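Local coordinates for protein lipopolysaccharide heptosyltransferase 2 (Escherichia coli, PDB 1PSW) that transfers the second heptose from ADP-L-glycero-beta-D-manno-heptose to heptosyl-Kdo2-lipid A during assembly of the lipopolysaccharide core, at residues E111-Y114 against G115-D119; S168-C171 against N172-L176; Y323-S326 against L327-I330. All coordinates share one frame; numbering follows the deposited sequence.

Contact 1. Residues E111-Y114 against G115-D119; sequences EMRY and GLLND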
ATOM      1  N   GLU A 111     -20.868  -7.853  -2.163  1.00 36.59           N
ATOM      2  CA  GLU A 111     -22.191  -7.465  -2.644  1.00 39.19           C
ATOM      3  C   GLU A 111     -23.007  -8.668  -3.100  1.00 38.88           C
ATOM      4  O   GLU A 111     -23.364  -8.775  -4.274  1.00 39.20           O
ATOM      5  CB  GLU A 111     -22.084  -6.484  -3.811  1.00 41.02           C
ATOM      6  CG  GLU A 111     -21.219  -5.272  -3.548  1.00 44.39           C
ATOM      7  CD  GLU A 111     -21.378  -4.210  -4.624  1.00 46.81           C
ATOM      8  OE1 GLU A 111     -21.509  -4.574  -5.815  1.00 45.45           O
ATOM      9  OE2 GLU A 111     -21.356  -3.009  -4.279  1.00 49.16           O
HETATM   10  N   MSE A 112     -23.283  -9.576  -2.168  1.00 38.88           N
HETATM   11  CA  MSE A 112     -24.074 -10.772  -2.445  1.00 40.11           C
HETATM   12  C   MSE A 112     -23.617 -11.518  -3.693  1.00 39.79           C
HETATM   13  O   MSE A 112     -24.405 -11.721  -4.615  1.00 38.90           O
HETATM   14  CB  MSE A 112     -25.548 -10.396  -2.612  1.00 43.47           C
HETATM   15  CG  MSE A 112     -26.086  -9.437  -1.558  1.00 47.35           C
HETATM   16 SE   MSE A 112     -25.785 -10.050   0.254  1.00 59.70          SE
HETATM   17  CE  MSE A 112     -24.772  -8.528   0.899  1.00 49.63           C
ATOM     18  N   ARG A 113     -22.357 -11.937  -3.722  1.00 38.96           N
ATOM     19  CA  ARG A 113     -21.831 -12.652  -4.881  1.00 38.20           C
ATOM     20  C   ARG A 113     -22.085 -14.156  -4.830  1.00 37.29           C
ATOM     21  O   ARG A 113     -21.217 -14.951  -5.188  1.00 36.02           O
ATOM     22  CB  ARG A 113     -20.332 -12.382  -5.020  1.00 39.44           C
ATOM     23  CG  ARG A 113     -20.001 -10.937  -5.374  1.00 41.30           C
ATOM     24  CD  ARG A 113     -19.079 -10.300  -4.345  1.00 43.35           C
ATOM     25  NE  ARG A 113     -17.793 -10.986  -4.262  1.00 47.28           N
ATOM     26  CZ  ARG A 113     -16.838 -10.688  -3.386  1.00 47.02           C
ATOM     27  NH1 ARG A 113     -17.020  -9.713  -2.511  1.00 50.73           N
ATOM     28  NH2 ARG A 113     -15.696 -11.361  -3.381  1.00 46.97           N
ATOM     29  N   TYR A 114     -23.285 -14.545  -4.407  1.00 35.98           N
ATOM     30  CA  TYR A 114     -23.632 -15.960  -4.310  1.00 36.64           C
ATOM     31  C   TYR A 114     -23.590 -16.726  -5.630  1.00 38.02           C
ATOM     32  O   TYR A 114     -23.574 -17.954  -5.635  1.00 40.57           O
ATOM     33  CB  TYR A 114     -25.012 -16.128  -3.673  1.00 34.30           C
ATOM     34  CG  TYR A 114     -25.023 -15.912  -2.183  1.00 33.68           C
ATOM     35  CD1 TYR A 114     -25.551 -14.745  -1.627  1.00 32.56           C
ATOM     36  CD2 TYR A 114     -24.508 -16.880  -1.321  1.00 32.35           C
ATOM     37  CE1 TYR A 114     -25.565 -14.555  -0.248  1.00 32.62           C
ATOM     38  CE2 TYR A 114     -24.519 -16.693   0.054  1.00 32.47           C
ATOM     39  CZ  TYR A 114     -25.048 -15.533   0.584  1.00 31.48           C
ATOM     40  OH  TYR A 114     -25.073 -15.359   1.949  1.00 33.26           O
ATOM     41  N   GLY A 115     -23.581 -16.014  -6.746  1.00 37.73           N
ATOM     42  CA  GLY A 115     -23.532 -16.702  -8.022  1.00 40.72           C
ATOM     43  C   GLY A 115     -22.134 -16.770  -8.609  1.00 41.53           C
ATOM     44  O   GLY A 115     -21.644 -17.839  -8.984  1.00 40.29           O
ATOM     45  N   LEU A 116     -21.485 -15.617  -8.683  1.00 41.85           N
ATOM     46  CA  LEU A 116     -20.147 -15.535  -9.240  1.00 42.50           C
ATOM     47  C   LEU A 116     -19.122 -16.287  -8.402  1.00 42.09           C
ATOM     48  O   LEU A 116     -18.063 -16.654  -8.902  1.00 43.15           O
ATOM     49  CB  LEU A 116     -19.746 -14.069  -9.374  1.00 44.14           C
ATOM     50  CG  LEU A 116     -20.808 -13.187 -10.032  1.00 44.52           C
ATOM     51  CD1 LEU A 116     -20.242 -11.795 -10.233  1.00 46.73           C
ATOM     52  CD2 LEU A 116     -21.234 -13.784 -11.371  1.00 46.68           C
ATOM     53  N   LEU A 117     -19.447 -16.523  -7.134  1.00 41.24           N
ATOM     54  CA  LEU A 117     -18.541 -17.221  -6.227  1.00 41.49           C
ATOM     55  C   LEU A 117     -19.165 -18.497  -5.668  1.00 42.75           C
ATOM     56  O   LEU A 117     -20.107 -18.438  -4.877  1.00 44.50           O
ATOM     57  CB  LEU A 117     -18.157 -16.297  -5.063  1.00 40.91           C
ATOM     58  CG  LEU A 117     -17.443 -14.984  -5.401  1.00 40.76           C
ATOM     59  CD1 LEU A 117     -17.393 -14.095  -4.168  1.00 40.26           C
ATOM     60  CD2 LEU A 117     -16.041 -15.274  -5.914  1.00 39.34           C
ATOM     61  N   ASN A 118     -18.642 -19.649  -6.076  1.00 43.14           N
ATOM     62  CA  ASN A 118     -19.164 -20.918  -5.584  1.00 43.77           C
ATOM     63  C   ASN A 118     -18.520 -21.301  -4.258  1.00 43.48           C
ATOM     64  O   ASN A 118     -18.803 -22.359  -3.698  1.00 42.81           O
ATOM     65  CB  ASN A 118     -18.952 -22.036  -6.609  1.00 44.86           C
ATOM     66  CG  ASN A 118     -17.610 -21.958  -7.297  1.00 46.41           C
ATOM     67  OD1 ASN A 118     -16.583 -21.709  -6.669  1.00 44.92           O
ATOM     68  ND2 ASN A 118     -17.613 -22.182  -8.604  1.00 48.75           N
ATOM     69  N   ASP A 119     -17.649 -20.430  -3.762  1.00 43.06           N
ATOM     70  CA  ASP A 119     -16.974 -20.654  -2.490  1.00 41.76           C
ATOM     71  C   ASP A 119     -17.015 -19.338  -1.720  1.00 42.19           C
ATOM     72  O   ASP A 119     -15.980 -18.761  -1.380  1.00 42.91           O
ATOM     73  CB  ASP A 119     -15.531 -21.106  -2.729  1.00 42.64           C
ATOM     74  CG  ASP A 119     -14.771 -21.355  -1.438  1.00 43.73           C
ATOM     75  OD1 ASP A 119     -15.403 -21.726  -0.429  1.00 46.62           O
ATOM     76  OD2 ASP A 119     -13.533 -21.196  -1.435  1.00 42.92           O
TER
HETATM   77  O   HOH W   1     -22.499 -19.547  -4.161  1.00 38.45           O
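Arg-113 runs its side chain past the methyl CD1 of Leu-117, four residues further along the same loop. Arg-113 CB makes the first touch, 3.5 Å from Leu-117 CD1. CG leaves beside the backbone N (chi1 -67°), and the chain then bends at chi2 and chi3, which brings the guanidinium alongside that methyl instead of running straight out. CD only grazes the methyl. Arg-113 NE lies just 3.1 Å from Leu-117 CD1, a tight approach for a nitrogen and a methyl carbon. CZ follows, and Arg-113 NH2 completes the row at 3.3 Å from the same methyl. The guanidinium is met obliquely, and the two side chains slant across one another. Their backbones are tied by one alpha-turn: Leu-117 N donates to Arg-113 O at 3.1 Å, with an N-H...O angle of 140°, so the bond is appreciably bent. A water donates to Leu-117 O at 2.7 Å; its approach to Tyr-114 O is too short to be trusted. The phenol of Tyr-114 turns out from the turn, and its OH is hydrogen-bonded to Arg-109. This turn lies in the loop joining strand 104-108 to strand 119-121, an edge strand of the N-terminal parallel sheet. Arg-113 and Leu-117 both pack on Val-86 of strand 83-86. Leu-116 is buried against Leu-95 and Leu-98 of helix 95-99, while its carbonyl oxygen accepts from Arg-105 NE of strand 104-108.

Contact 2. Residues S168-C171 against N172-L176; sequences SYTC and NQFSL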
ATOM      1  N   SER A 168      20.382   3.364  -6.350  1.00 18.49           N
ATOM      2  CA  SER A 168      21.384   4.253  -6.937  1.00 20.27           C
ATOM      3  C   SER A 168      20.938   4.871  -8.268  1.00 19.01           C
ATOM      4  O   SER A 168      20.939   6.098  -8.425  1.00 19.02           O
ATOM      5  CB  SER A 168      22.698   3.491  -7.122  1.00 21.35           C
ATOM      6  OG  SER A 168      23.744   4.375  -7.445  1.00 27.64           O
ATOM      7  N   TYR A 169      20.561   4.028  -9.224  1.00 16.15           N
ATOM      8  CA  TYR A 169      20.122   4.524 -10.518  1.00 15.40           C
ATOM      9  C   TYR A 169      18.867   5.383 -10.441  1.00 15.69           C
ATOM     10  O   TYR A 169      18.791   6.454 -11.041  1.00 15.59           O
ATOM     11  CB  TYR A 169      19.840   3.380 -11.498  1.00 14.62           C
ATOM     12  CG  TYR A 169      19.136   3.884 -12.741  1.00 17.61           C
ATOM     13  CD1 TYR A 169      19.769   4.796 -13.592  1.00 17.38           C
ATOM     14  CD2 TYR A 169      17.800   3.564 -12.998  1.00 16.22           C
ATOM     15  CE1 TYR A 169      19.088   5.385 -14.648  1.00 16.18           C
ATOM     16  CE2 TYR A 169      17.110   4.149 -14.059  1.00 15.59           C
ATOM     17  CZ  TYR A 169      17.763   5.064 -14.876  1.00 17.29           C
ATOM     18  OH  TYR A 169      17.101   5.685 -15.914  1.00 17.40           O
ATOM     19  N   THR A 170      17.868   4.899  -9.717  1.00 14.46           N
ATOM     20  CA  THR A 170      16.603   5.607  -9.600  1.00 14.59           C
ATOM     21  C   THR A 170      16.779   6.987  -8.963  1.00 15.88           C
ATOM     22  O   THR A 170      16.099   7.930  -9.354  1.00 15.79           O
ATOM     23  CB  THR A 170      15.573   4.732  -8.844  1.00 13.64           C
ATOM     24  OG1 THR A 170      15.437   3.474  -9.522  1.00 14.43           O
ATOM     25  CG2 THR A 170      14.216   5.397  -8.827  1.00 14.75           C
ATOM     26  N   CYS A 171      17.696   7.111  -8.004  1.00 16.02           N
ATOM     27  CA  CYS A 171      17.932   8.419  -7.410  1.00 17.31           C
ATOM     28  C   CYS A 171      18.472   9.367  -8.483  1.00 18.70           C
ATOM     29  O   CYS A 171      18.105  10.545  -8.517  1.00 18.72           O
ATOM     30  CB  CYS A 171      18.909   8.331  -6.234  1.00 16.79           C
ATOM     31  SG  CYS A 171      18.088   7.783  -4.706  1.00 23.02           S
ATOM     32  N   ASN A 172      19.348   8.871  -9.357  1.00 16.90           N
ATOM     33  CA  ASN A 172      19.872   9.721 -10.430  1.00 16.99           C
ATOM     34  C   ASN A 172      18.780   9.997 -11.472  1.00 17.71           C
ATOM     35  O   ASN A 172      18.723  11.081 -12.046  1.00 18.61           O
ATOM     36  CB  ASN A 172      21.084   9.080 -11.130  1.00 17.24           C
ATOM     37  CG  ASN A 172      22.339   9.094 -10.274  1.00 19.14           C
ATOM     38  OD1 ASN A 172      22.624  10.069  -9.567  1.00 18.92           O
ATOM     39  ND2 ASN A 172      23.110   8.017 -10.353  1.00 18.03           N
ATOM     40  N   GLN A 173      17.927   9.011 -11.723  1.00 16.17           N
ATOM     41  CA  GLN A 173      16.840   9.155 -12.688  1.00 16.69           C
ATOM     42  C   GLN A 173      15.920  10.309 -12.295  1.00 17.37           C
ATOM     43  O   GLN A 173      15.292  10.936 -13.145  1.00 18.09           O
ATOM     44  CB  GLN A 173      16.064   7.839 -12.751  1.00 16.13           C
ATOM     45  CG  GLN A 173      14.796   7.810 -13.580  1.00 17.38           C
ATOM     46  CD  GLN A 173      14.310   6.382 -13.732  1.00 15.24           C
ATOM     47  OE1 GLN A 173      14.061   5.691 -12.738  1.00 15.68           O
ATOM     48  NE2 GLN A 173      14.171   5.931 -14.968  1.00 13.52           N
ATOM     49  N   PHE A 174      15.851  10.596 -11.002  1.00 17.19           N
ATOM     50  CA  PHE A 174      15.007  11.676 -10.536  1.00 18.65           C
ATOM     51  C   PHE A 174      15.785  12.892 -10.040  1.00 19.21           C
ATOM     52  O   PHE A 174      15.284  13.707  -9.269  1.00 20.20           O
ATOM     53  CB  PHE A 174      14.026  11.127  -9.497  1.00 17.06           C
ATOM     54  CG  PHE A 174      12.908  10.346 -10.116  1.00 16.37           C
ATOM     55  CD1 PHE A 174      11.813  11.011 -10.662  1.00 15.62           C
ATOM     56  CD2 PHE A 174      12.995   8.961 -10.262  1.00 13.86           C
ATOM     57  CE1 PHE A 174      10.824  10.310 -11.348  1.00 16.10           C
ATOM     58  CE2 PHE A 174      12.011   8.250 -10.946  1.00 13.49           C
ATOM     59  CZ  PHE A 174      10.929   8.926 -11.492  1.00 16.88           C
ATOM     60  N   SER A 175      17.023  13.002 -10.518  1.00 19.10           N
ATOM     61  CA  SER A 175      17.895  14.123 -10.197  1.00 21.73           C
ATOM     62  C   SER A 175      18.078  14.395  -8.715  1.00 21.73           C
ATOM     63  O   SER A 175      18.106  15.552  -8.289  1.00 20.05           O
ATOM     64  CB  SER A 175      17.372  15.385 -10.881  1.00 21.89           C
ATOM     65  OG  SER A 175      17.293  15.201 -12.278  1.00 25.79           O
ATOM     66  N   LEU A 176      18.202  13.330  -7.935  1.00 20.72           N
ATOM     67  CA  LEU A 176      18.397  13.472  -6.505  1.00 22.85           C
ATOM     68  C   LEU A 176      19.879  13.407  -6.175  1.00 23.59           C
ATOM     69  O   LEU A 176      20.618  12.601  -6.742  1.00 23.77           O
ATOM     70  CB  LEU A 176      17.651  12.369  -5.751  1.00 21.54           C
ATOM     71  CG  LEU A 176      16.127  12.420  -5.865  1.00 23.02           C
ATOM     72  CD1 LEU A 176      15.512  11.213  -5.167  1.00 21.89           C
ATOM     73  CD2 LEU A 176      15.616  13.714  -5.245  1.00 23.09           C
TER
HETATM   74  O   HOH W   2      14.244   3.069 -12.024  1.00 15.78           O
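Gln-173 sets its CB over one face of the ring of Tyr-169, the residue one helical turn earlier, and carries its amide to the CE2 and OH end. Gln-173 CB sits 4.3 Å from the ring centroid of Tyr-169, a CH-pi contact, and the amide plane is turned 60° from the ring. Gln-173 NE2 comes near Tyr-169 OH, but the angle is too poor for a hydrogen bond. The backbone is firmer here: Gln-173 N reaches Tyr-169 O at 2.8 Å, in the carbonyl plane. Gln-173 OE1 accepts from a water at 2.7 Å and weakly from Gln-254. The same water donates to Thr-170 OG1 at 2.8 Å, and that hydroxyl is also bonded to Glu-166 O. With OG1 so engaged, Thr-170 CG2 points anti to its own N, beside the Phe-174 ring; Thr-170 O meets the edge of that ring in plane and takes a weak bond from Phe-174 N. The helix then ends in a Schellman motif. Leu-176 N donates to Cys-171 O at 2.8 Å (162°), Ser-175 N donates to Asn-172 O at 3.0 Å, and Ser-175 adopts positive phi as the C' residue. Leu-176 CB closes over Cys-171 CB at 4.3 Å, and both side chains rest on Met-182 of strand 182-186. The turn thus answers carbonyls at the helix end, while a water, the Glu-166 carbonyl and, weakly, Gln-254 serve the polar side chains.

Contact 3. Residues Y323-S326 against L327-I330; sequences YHQS and LIDI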
ATOM      1  N   TYR A 323      -9.281  20.145   6.738  1.00 21.38           N
ATOM      2  CA  TYR A 323      -8.455  19.413   7.685  1.00 20.67           C
ATOM      3  C   TYR A 323      -9.230  19.176   8.979  1.00 22.60           C
ATOM      4  O   TYR A 323     -10.168  19.907   9.306  1.00 22.74           O
ATOM      5  CB  TYR A 323      -7.199  20.213   8.019  1.00 18.50           C
ATOM      6  CG  TYR A 323      -6.237  20.400   6.864  1.00 18.75           C
ATOM      7  CD1 TYR A 323      -5.698  19.301   6.193  1.00 15.68           C
ATOM      8  CD2 TYR A 323      -5.821  21.673   6.481  1.00 17.66           C
ATOM      9  CE1 TYR A 323      -4.761  19.466   5.170  1.00 16.95           C
ATOM     10  CE2 TYR A 323      -4.887  21.852   5.467  1.00 17.72           C
ATOM     11  CZ  TYR A 323      -4.357  20.742   4.813  1.00 18.72           C
ATOM     12  OH  TYR A 323      -3.414  20.913   3.821  1.00 19.13           O
ATOM     13  N   HIS A 324      -8.811  18.157   9.720  1.00 21.22           N
ATOM     14  CA  HIS A 324      -9.440  17.808  10.982  1.00 21.11           C
ATOM     15  C   HIS A 324      -8.593  18.358  12.122  1.00 20.85           C
ATOM     16  O   HIS A 324      -7.363  18.332  12.061  1.00 21.45           O
ATOM     17  CB  HIS A 324      -9.574  16.285  11.101  1.00 20.89           C
ATOM     18  CG  HIS A 324     -10.579  15.848  12.120  1.00 22.65           C
ATOM     19  ND1 HIS A 324     -10.307  15.808  13.471  1.00 24.05           N
ATOM     20  CD2 HIS A 324     -11.875  15.478  11.988  1.00 23.57           C
ATOM     21  CE1 HIS A 324     -11.392  15.437  14.126  1.00 23.45           C
ATOM     22  NE2 HIS A 324     -12.359  15.232  13.248  1.00 25.06           N
ATOM     23  N   GLN A 325      -9.254  18.851  13.163  1.00 20.97           N
ATOM     24  CA  GLN A 325      -8.548  19.424  14.306  1.00 21.79           C
ATOM     25  C   GLN A 325      -7.546  18.461  14.937  1.00 20.85           C
ATOM     26  O   GLN A 325      -6.479  18.874  15.397  1.00 21.53           O
ATOM     27  CB  GLN A 325      -9.547  19.876  15.375  1.00 22.98           C
ATOM     28  CG  GLN A 325      -8.937  20.764  16.445  1.00 22.10           C
ATOM     29  CD  GLN A 325      -8.446  22.076  15.870  1.00 23.28           C
ATOM     30  OE1 GLN A 325      -9.187  22.771  15.173  1.00 25.12           O
ATOM     31  NE2 GLN A 325      -7.198  22.425  16.160  1.00 21.24           N
ATOM     32  N   SER A 326      -7.889  17.178  14.954  1.00 20.22           N
ATOM     33  CA  SER A 326      -7.017  16.167  15.551  1.00 20.30           C
ATOM     34  C   SER A 326      -5.650  16.074  14.877  1.00 19.62           C
ATOM     35  O   SER A 326      -4.668  15.692  15.514  1.00 22.04           O
ATOM     36  CB  SER A 326      -7.705  14.794  15.541  1.00 18.60           C
ATOM     37  OG  SER A 326      -7.975  14.347  14.225  1.00 24.01           O
ATOM     38  N   LEU A 327      -5.590  16.411  13.590  1.00 19.42           N
ATOM     39  CA  LEU A 327      -4.333  16.380  12.849  1.00 18.41           C
ATOM     40  C   LEU A 327      -3.646  17.740  12.946  1.00 19.03           C
ATOM     41  O   LEU A 327      -2.419  17.826  13.014  1.00 17.33           O
ATOM     42  CB  LEU A 327      -4.583  15.997  11.386  1.00 16.89           C
ATOM     43  CG  LEU A 327      -4.554  14.468  11.147  1.00 17.66           C
ATOM     44  CD1 LEU A 327      -5.180  14.107   9.816  1.00 17.15           C
ATOM     45  CD2 LEU A 327      -3.106  13.989  11.200  1.00 17.12           C
ATOM     46  N   ILE A 328      -4.442  18.803  12.944  1.00 18.45           N
ATOM     47  CA  ILE A 328      -3.896  20.143  13.080  1.00 19.58           C
ATOM     48  C   ILE A 328      -3.187  20.218  14.437  1.00 19.30           C
ATOM     49  O   ILE A 328      -2.141  20.851  14.559  1.00 19.94           O
ATOM     50  CB  ILE A 328      -5.019  21.208  13.010  1.00 18.83           C
ATOM     51  CG1 ILE A 328      -5.556  21.289  11.579  1.00 20.99           C
ATOM     52  CG2 ILE A 328      -4.495  22.561  13.473  1.00 21.91           C
ATOM     53  CD1 ILE A 328      -6.829  22.102  11.422  1.00 21.46           C
ATOM     54  N   ASP A 329      -3.736  19.544  15.446  1.00 19.16           N
ATOM     55  CA  ASP A 329      -3.143  19.564  16.785  1.00 21.18           C
ATOM     56  C   ASP A 329      -1.839  18.780  16.935  1.00 21.40           C
ATOM     57  O   ASP A 329      -1.175  18.875  17.966  1.00 21.80           O
ATOM     58  CB  ASP A 329      -4.159  19.088  17.829  1.00 24.06           C
ATOM     59  CG  ASP A 329      -5.268  20.105  18.068  1.00 27.83           C
ATOM     60  OD1 ASP A 329      -5.120  21.260  17.609  1.00 27.49           O
ATOM     61  OD2 ASP A 329      -6.278  19.758  18.717  1.00 30.53           O
ATOM     62  N   ILE A 330      -1.471  17.995  15.925  1.00 20.40           N
ATOM     63  CA  ILE A 330      -0.208  17.267  15.994  1.00 19.64           C
ATOM     64  C   ILE A 330       0.866  18.222  15.474  1.00 20.56           C
ATOM     65  O   ILE A 330       0.911  18.525  14.284  1.00 21.66           O
ATOM     66  CB  ILE A 330      -0.237  15.987  15.128  1.00 20.39           C
ATOM     67  CG1 ILE A 330      -1.198  14.968  15.745  1.00 19.92           C
ATOM     68  CG2 ILE A 330       1.173  15.392  15.024  1.00 19.42           C
ATOM     69  CD1 ILE A 330      -1.272  13.644  15.001  1.00 22.47           C
TER
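Gln-325 and Asp-329 slant across each other one helical turn apart, their amide and carboxylate planes 47° from coplanar. Gln-325 NE2 donates to Asp-329 OD1 at 2.8 Å (157°); the acceptor lies in the amide plane, yet the donor stands above the carboxylate plane. A bend at chi2 (64°) turns the amide back toward the aspartate. In the backbone between the same two residues, Asp-329 N donates to Gln-325 O at 2.8 Å. Ile-328 sends CD1 back to Tyr-323, 3.9 Å from Tyr-323 CB, while its CG2 branch lies against Gln-325 NE2. Replacing Ile-328 by an alanine would probably leave Tyr-323 CB without its apolar neighbour and let the Gln-325 amide turn more freely. His-324 O holds two donors: Ile-328 N in the carbonyl plane, and Leu-327 N well above it. The His-324 ring turns its ND1 edge to the start of the helix, where Ser-326 N donates to His-324 ND1 at 3.2 Å, close to the ring plane. Tyr-323 OH is bonded to His-199, and Ile-328 O to His-201, both of helix 199-211. Side-chain capping by the N-cap residue His-324, accepting from the backbone N-H of Ser-326, the second residue of the helix, thus opens the short helix 325-328, which precedes the C-terminal helix 332-347.

How the contacts relate
Each of the three contacts is a local turn of continuous chain, and they follow in series, with no nesting or crossing. Contact 1 comes first, between strands 104-108 and 119-121 at the edge of the N-terminal parallel sheet. Contact 2 then ends helix 164-173 and leads toward strand 182-186, a central strand of the second parallel sheet. Contact 3 lies beyond that sheet's last strand, 302-306, and starts helix 325-328. Contact 1 thus belongs to one Rossmann-like half of the GT-B fold, and contacts 2 and 3 to the other. Centres of contacts 1 and 2 are 46 Å apart, on opposite sides of the chain's centre; those of contacts 2 and 3 are 34 Å apart.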